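Local coordinates for protein sensor histidine kinase CitA (Klebsiella pneumoniae, PDB 1P0Z) that senses citrate in the periplasm through this ligand-binding domain, as the histidine kinase of a two-component system that switches on citrate-fermentation genes, at residues 52-64 against 73-85. Numbering follows the deposited sequence.
Sequences YITVGDASGQRLY and KSMEGGDSDEALI. With OMO (Mo(VI)(=O)(oh)2 cluster), chain N.
Two backbone hydrogen bonds tie G60 and R62 to the loop 73-80. M75 N donates to G60 O at 2.8 Å, and R62 N donates to K73 O at 2.9 Å with an almost straight N-H...O angle of 177°. Between them Q61 and S74 form a single beta bridge. One water links A58 O to L84 O; another bonds S74 OG and M75 O and reaches S59 O weakly, at 3.3 Å.

The turn that presents G60 is fixed by D57. Its OD1 accepts from S59 N, S59 OG and Q61 N, the first of these closing an Asx turn over the type I turn 57-60, while its OD2 makes a salt bridge with R32.

The nonpolar part centres on M75. Its CG lies 3.5 Å from R62 CG where the two side chains cross, and its chain bends at chi3 (77°), bringing CE to 3.9 Å from T54 CG2, tip to tip. M75 CA sits over one face of the R62 guanidinium, near its rim. Farther along, L84 of helix 81-86 straddles the turn: CD1 packs 3.8 Å from G60 CA, CD2 3.5 Å from D57 O and also against A58 O.

At the ligand side, G77 N donates to OM2 of the molybdenum oxo-hydroxo group at 3.0 Å. A water held by E76 N donates to OM1, and also receives a weak bond from R62 NH2. D79 pairs with K105 and R103, both citrate-binding residues.

R62, itself citrate-binding, also hydrogen-bonds through NH2 to a bound citrate, to which T54 OG1 is also hydrogen-bonded. The contact thus joins the edge of the PAS-like antiparallel sheet to a loop lining the anion pocket; G77 N supplies a direct donor, and E76 N and R62 act through a shared water, consistent with a pocket for a negatively charged ligand.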
loop_
_atom_site.group_PDB
_atom_site.type_symbol
_atom_site.label_atom_id
_atom_site.label_comp_id
_atom_site.label_asym_id
_atom_site.label_seq_id
_atom_site.Cartn_x
_atom_site.Cartn_y
_atom_site.Cartn_z
ATOM N N TYR A 52 -8.112 -0.066 -3.538
ATOM C CA TYR A 52 -6.887 0.202 -4.256
ATOM C C TYR A 52 -5.671 -0.369 -3.561
ATOM O O TYR A 52 -5.719 -0.743 -2.388
ATOM C CB TYR A 52 -6.675 1.740 -4.409
ATOM C CG TYR A 52 -6.489 2.497 -3.092
ATOM C CD1 TYR A 52 -5.254 2.533 -2.447
ATOM C CD2 TYR A 52 -7.566 3.166 -2.496
ATOM C CE1 TYR A 52 -5.087 3.206 -1.229
ATOM C CE2 TYR A 52 -7.407 3.862 -1.308
ATOM C CZ TYR A 52 -6.149 3.867 -0.671
ATOM O OH TYR A 52 -5.955 4.515 0.524
ATOM N N ILE A 53 -4.562 -0.394 -4.305
ATOM C CA ILE A 53 -3.279 -0.777 -3.737
ATOM C C ILE A 53 -2.292 0.204 -4.360
ATOM O O ILE A 53 -2.304 0.409 -5.579
ATOM C CB ILE A 53 -2.834 -2.205 -4.141
ATOM C CG1 ILE A 53 -3.869 -3.211 -3.654
ATOM C CG2 ILE A 53 -1.434 -2.481 -3.560
ATOM C CD1 ILE A 53 -3.588 -4.663 -4.095
ATOM N N THR A 54 -1.442 0.792 -3.523
ATOM C CA THR A 54 -0.417 1.705 -3.984
ATOM C C THR A 54 0.936 1.140 -3.567
ATOM O O THR A 54 1.068 0.599 -2.452
ATOM C CB THR A 54 -0.561 3.113 -3.299
ATOM O OG1 THR A 54 -1.773 3.741 -3.744
ATOM C CG2 THR A 54 0.656 4.029 -3.656
ATOM N N VAL A 55 1.938 1.245 -4.453
ATOM C CA VAL A 55 3.281 0.793 -4.109
ATOM C C VAL A 55 4.208 1.994 -4.306
ATOM O O VAL A 55 4.136 2.677 -5.349
ATOM C CB VAL A 55 3.792 -0.349 -5.024
ATOM C CG1 VAL A 55 5.241 -0.716 -4.592
ATOM C CG2 VAL A 55 2.852 -1.584 -4.912
ATOM N N GLY A 56 5.012 2.273 -3.283
ATOM C CA GLY A 56 5.940 3.392 -3.403
ATOM C C GLY A 56 7.383 2.949 -3.185
ATOM O O GLY A 56 7.638 1.891 -2.595
ATOM N N ASP A 57 8.329 3.767 -3.655
ATOM C CA ASP A 57 9.735 3.436 -3.430
ATOM C C ASP A 57 10.196 3.980 -2.074
ATOM O O ASP A 57 9.386 4.464 -1.259
ATOM C CB ASP A 57 10.625 3.926 -4.591
ATOM C CG ASP A 57 10.779 5.435 -4.645
ATOM O OD1 ASP A 57 10.398 6.162 -3.698
ATOM O OD2 ASP A 57 11.322 5.893 -5.686
ATOM N N ALA A 58 11.500 3.899 -1.808
ATOM C CA ALA A 58 12.010 4.307 -0.510
ATOM C C ALA A 58 11.760 5.773 -0.148
ATOM O O ALA A 58 11.687 6.121 1.035
ATOM C CB ALA A 58 13.522 3.978 -0.423
ATOM N N SER A 59 11.676 6.636 -1.157
ATOM C CA SER A 59 11.438 8.050 -0.893
ATOM C C SER A 59 9.940 8.358 -0.977
ATOM O O SER A 59 9.522 9.513 -0.829
ATOM C CB SER A 59 12.199 8.910 -1.911
ATOM O OG SER A 59 11.616 8.770 -3.203
ATOM N N GLY A 60 9.125 7.327 -1.222
ATOM C CA GLY A 60 7.694 7.557 -1.309
ATOM C C GLY A 60 7.208 7.950 -2.695
ATOM O O GLY A 60 6.078 8.441 -2.845
ATOM N N GLN A 61 8.055 7.782 -3.705
ATOM C CA GLN A 61 7.615 8.061 -5.082
ATOM C C GLN A 61 6.810 6.819 -5.543
ATOM O O GLN A 61 7.260 5.702 -5.397
ATOM C CB GLN A 61 8.824 8.257 -6.021
ATOM C CG GLN A 61 8.356 8.582 -7.439
ATOM C CD GLN A 61 9.520 8.726 -8.413
ATOM O OE1 GLN A 61 9.736 7.879 -9.288
ATOM N NE2 GLN A 61 10.283 9.799 -8.252
ATOM N N ARG A 62 5.619 7.022 -6.100
ATOM C CA ARG A 62 4.806 5.874 -6.515
ATOM C C ARG A 62 5.348 5.083 -7.693
ATOM O O ARG A 62 5.709 5.650 -8.725
ATOM C CB ARG A 62 3.370 6.305 -6.825
ATOM C CG ARG A 62 2.655 6.968 -5.637
ATOM C CD ARG A 62 1.145 7.110 -5.966
ATOM N NE ARG A 62 0.467 7.955 -4.973
ATOM C CZ ARG A 62 0.470 9.287 -5.028
ATOM N NH1 ARG A 62 1.097 9.921 -6.032
ATOM N NH2 ARG A 62 -0.125 9.986 -4.075
ATOM N N LEU A 63 5.425 3.768 -7.494
ATOM C CA LEU A 63 5.838 2.836 -8.525
ATOM C C LEU A 63 4.578 2.182 -9.123
ATOM O O LEU A 63 4.620 1.599 -10.215
ATOM C CB LEU A 63 6.756 1.758 -7.940
ATOM C CG LEU A 63 8.021 2.278 -7.266
ATOM C CD1 LEU A 63 8.782 1.124 -6.633
ATOM C CD2 LEU A 63 8.888 3.025 -8.283
ATOM N N TYR A 64 3.460 2.277 -8.384
ATOM C CA TYR A 64 2.190 1.731 -8.845
ATOM C C TYR A 64 1.043 2.444 -8.160
ATOM O O TYR A 64 1.118 2.729 -6.957
ATOM C CB TYR A 64 2.089 0.216 -8.522
ATOM C CG TYR A 64 0.756 -0.411 -8.938
ATOM C CD1 TYR A 64 -0.366 -0.341 -8.103
ATOM C CD2 TYR A 64 0.628 -1.087 -10.164
ATOM C CE1 TYR A 64 -1.588 -0.934 -8.478
ATOM C CE2 TYR A 64 -0.580 -1.683 -10.551
ATOM C CZ TYR A 64 -1.679 -1.611 -9.706
ATOM O OH TYR A 64 -2.822 -2.270 -10.069
ATOM N N LYS A 73 4.782 10.210 -9.180
ATOM C CA LYS A 73 4.530 11.339 -8.293
ATOM C C LYS A 73 4.694 10.874 -6.842
ATOM O O LYS A 73 4.584 9.678 -6.552
ATOM C CB LYS A 73 3.129 11.886 -8.539
ATOM C CG LYS A 73 3.004 12.510 -9.938
ATOM C CD LYS A 73 1.645 13.134 -10.180
ATOM C CE LYS A 73 1.583 13.678 -11.615
ATOM N NZ LYS A 73 0.213 14.151 -11.958
ATOM N N SER A 74 4.985 11.817 -5.949
ATOM C CA SER A 74 5.207 11.506 -4.531
ATOM C C SER A 74 3.937 11.278 -3.727
ATOM O O SER A 74 2.920 11.912 -3.975
ATOM C CB SER A 74 5.986 12.653 -3.882
ATOM O OG SER A 74 6.221 12.412 -2.499
ATOM N N MET A 75 4.019 10.367 -2.757
ATOM C CA MET A 75 2.901 10.107 -1.828
ATOM C C MET A 75 3.050 11.247 -0.816
ATOM O O MET A 75 3.960 11.223 0.014
ATOM C CB MET A 75 3.097 8.738 -1.161
ATOM C CG MET A 75 2.873 7.595 -2.157
ATOM S SD MET A 75 3.402 6.004 -1.526
ATOM C CE MET A 75 1.997 5.597 -0.372
ATOM N N GLU A 76 2.155 12.235 -0.901
ATOM C CA GLU A 76 2.243 13.420 -0.052
ATOM C C GLU A 76 1.254 13.465 1.089
ATOM O O GLU A 76 1.123 14.479 1.777
ATOM C CB GLU A 76 2.061 14.661 -0.934
ATOM C CG GLU A 76 3.228 14.874 -1.881
ATOM C CD GLU A 76 4.479 15.300 -1.141
ATOM O OE1 GLU A 76 4.430 16.339 -0.447
ATOM O OE2 GLU A 76 5.514 14.612 -1.242
ATOM N N GLY A 77 0.563 12.350 1.321
ATOM C CA GLY A 77 -0.432 12.324 2.386
ATOM C C GLY A 77 0.114 12.508 3.780
ATOM O O GLY A 77 -0.618 12.943 4.677
ATOM N N GLY A 78 1.389 12.190 3.984
ATOM C CA GLY A 78 1.970 12.350 5.302
ATOM C C GLY A 78 1.796 11.198 6.267
ATOM O O GLY A 78 2.231 11.286 7.414
ATOM N N ASP A 79 1.176 10.109 5.799
ATOM C CA ASP A 79 0.957 8.981 6.704
ATOM C C ASP A 79 1.777 7.759 6.289
ATOM O O ASP A 79 1.441 6.623 6.657
ATOM C CB ASP A 79 -0.545 8.637 6.785
ATOM C CG ASP A 79 -1.122 8.050 5.463
ATOM O OD1 ASP A 79 -0.576 8.304 4.361
ATOM O OD2 ASP A 79 -2.149 7.307 5.541
ATOM N N SER A 80 2.868 7.989 5.571
ATOM C CA SER A 80 3.707 6.879 5.131
ATOM C C SER A 80 5.066 6.884 5.853
ATOM O O SER A 80 5.828 5.930 5.743
ATOM C CB SER A 80 3.958 6.952 3.613
ATOM O OG SER A 80 2.745 6.839 2.884
ATOM N N ASP A 81 5.340 7.947 6.617
ATOM C CA ASP A 81 6.644 8.049 7.269
ATOM C C ASP A 81 7.008 6.922 8.201
ATOM O O ASP A 81 8.163 6.454 8.188
ATOM C CB ASP A 81 6.733 9.375 8.025
ATOM C CG ASP A 81 7.082 10.533 7.102
ATOM O OD1 ASP A 81 6.753 10.450 5.888
ATOM O OD2 ASP A 81 7.678 11.524 7.588
ATOM N N GLU A 82 6.037 6.457 8.996
ATOM C CA GLU A 82 6.395 5.420 9.952
ATOM C C GLU A 82 6.812 4.113 9.284
ATOM O O GLU A 82 7.640 3.380 9.831
ATOM C CB GLU A 82 5.292 5.246 10.996
ATOM C CG GLU A 82 5.111 6.572 11.807
ATOM C CD GLU A 82 6.453 7.147 12.348
ATOM O OE1 GLU A 82 7.325 6.388 12.858
ATOM O OE2 GLU A 82 6.644 8.394 12.269
ATOM N N ALA A 83 6.278 3.837 8.098
ATOM C CA ALA A 83 6.677 2.631 7.383
ATOM C C ALA A 83 8.007 2.887 6.652
ATOM O O ALA A 83 8.918 2.054 6.704
ATOM C CB ALA A 83 5.598 2.243 6.346
ATOM N N LEU A 84 8.114 4.028 5.982
ATOM C CA LEU A 84 9.307 4.327 5.196
ATOM C C LEU A 84 10.553 4.595 6.003
ATOM O O LEU A 84 11.671 4.200 5.603
ATOM C CB LEU A 84 9.050 5.518 4.259
ATOM C CG LEU A 84 8.117 5.194 3.084
ATOM C CD1 LEU A 84 7.741 6.468 2.354
ATOM C CD2 LEU A 84 8.772 4.131 2.150
ATOM N N ILE A 85 10.375 5.246 7.142
ATOM C CA ILE A 85 11.512 5.593 7.977
ATOM C C ILE A 85 11.756 4.624 9.107
ATOM O O ILE A 85 12.924 4.242 9.364
ATOM C CB ILE A 85 11.316 7.023 8.563
ATOM C CG1 ILE A 85 11.209 8.032 7.418
ATOM C CG2 ILE A 85 12.475 7.382 9.494
ATOM C CD1 ILE A 85 10.817 9.413 7.908
HETATM O OM1 OMO N . -2.373 10.808 -0.950
HETATM MO MO OMO N . -1.695 9.276 -0.098
HETATM O OR1 OMO N . -2.266 9.547 1.493
HETATM O OM2 OMO N . -0.010 9.718 -0.007
HETATM O O HOH W 1 12.846 4.524 3.069
HETATM O O HOH W 2 6.631 10.979 -0.064
HETATM O O HOH W 3 -0.388 12.390 -2.123
#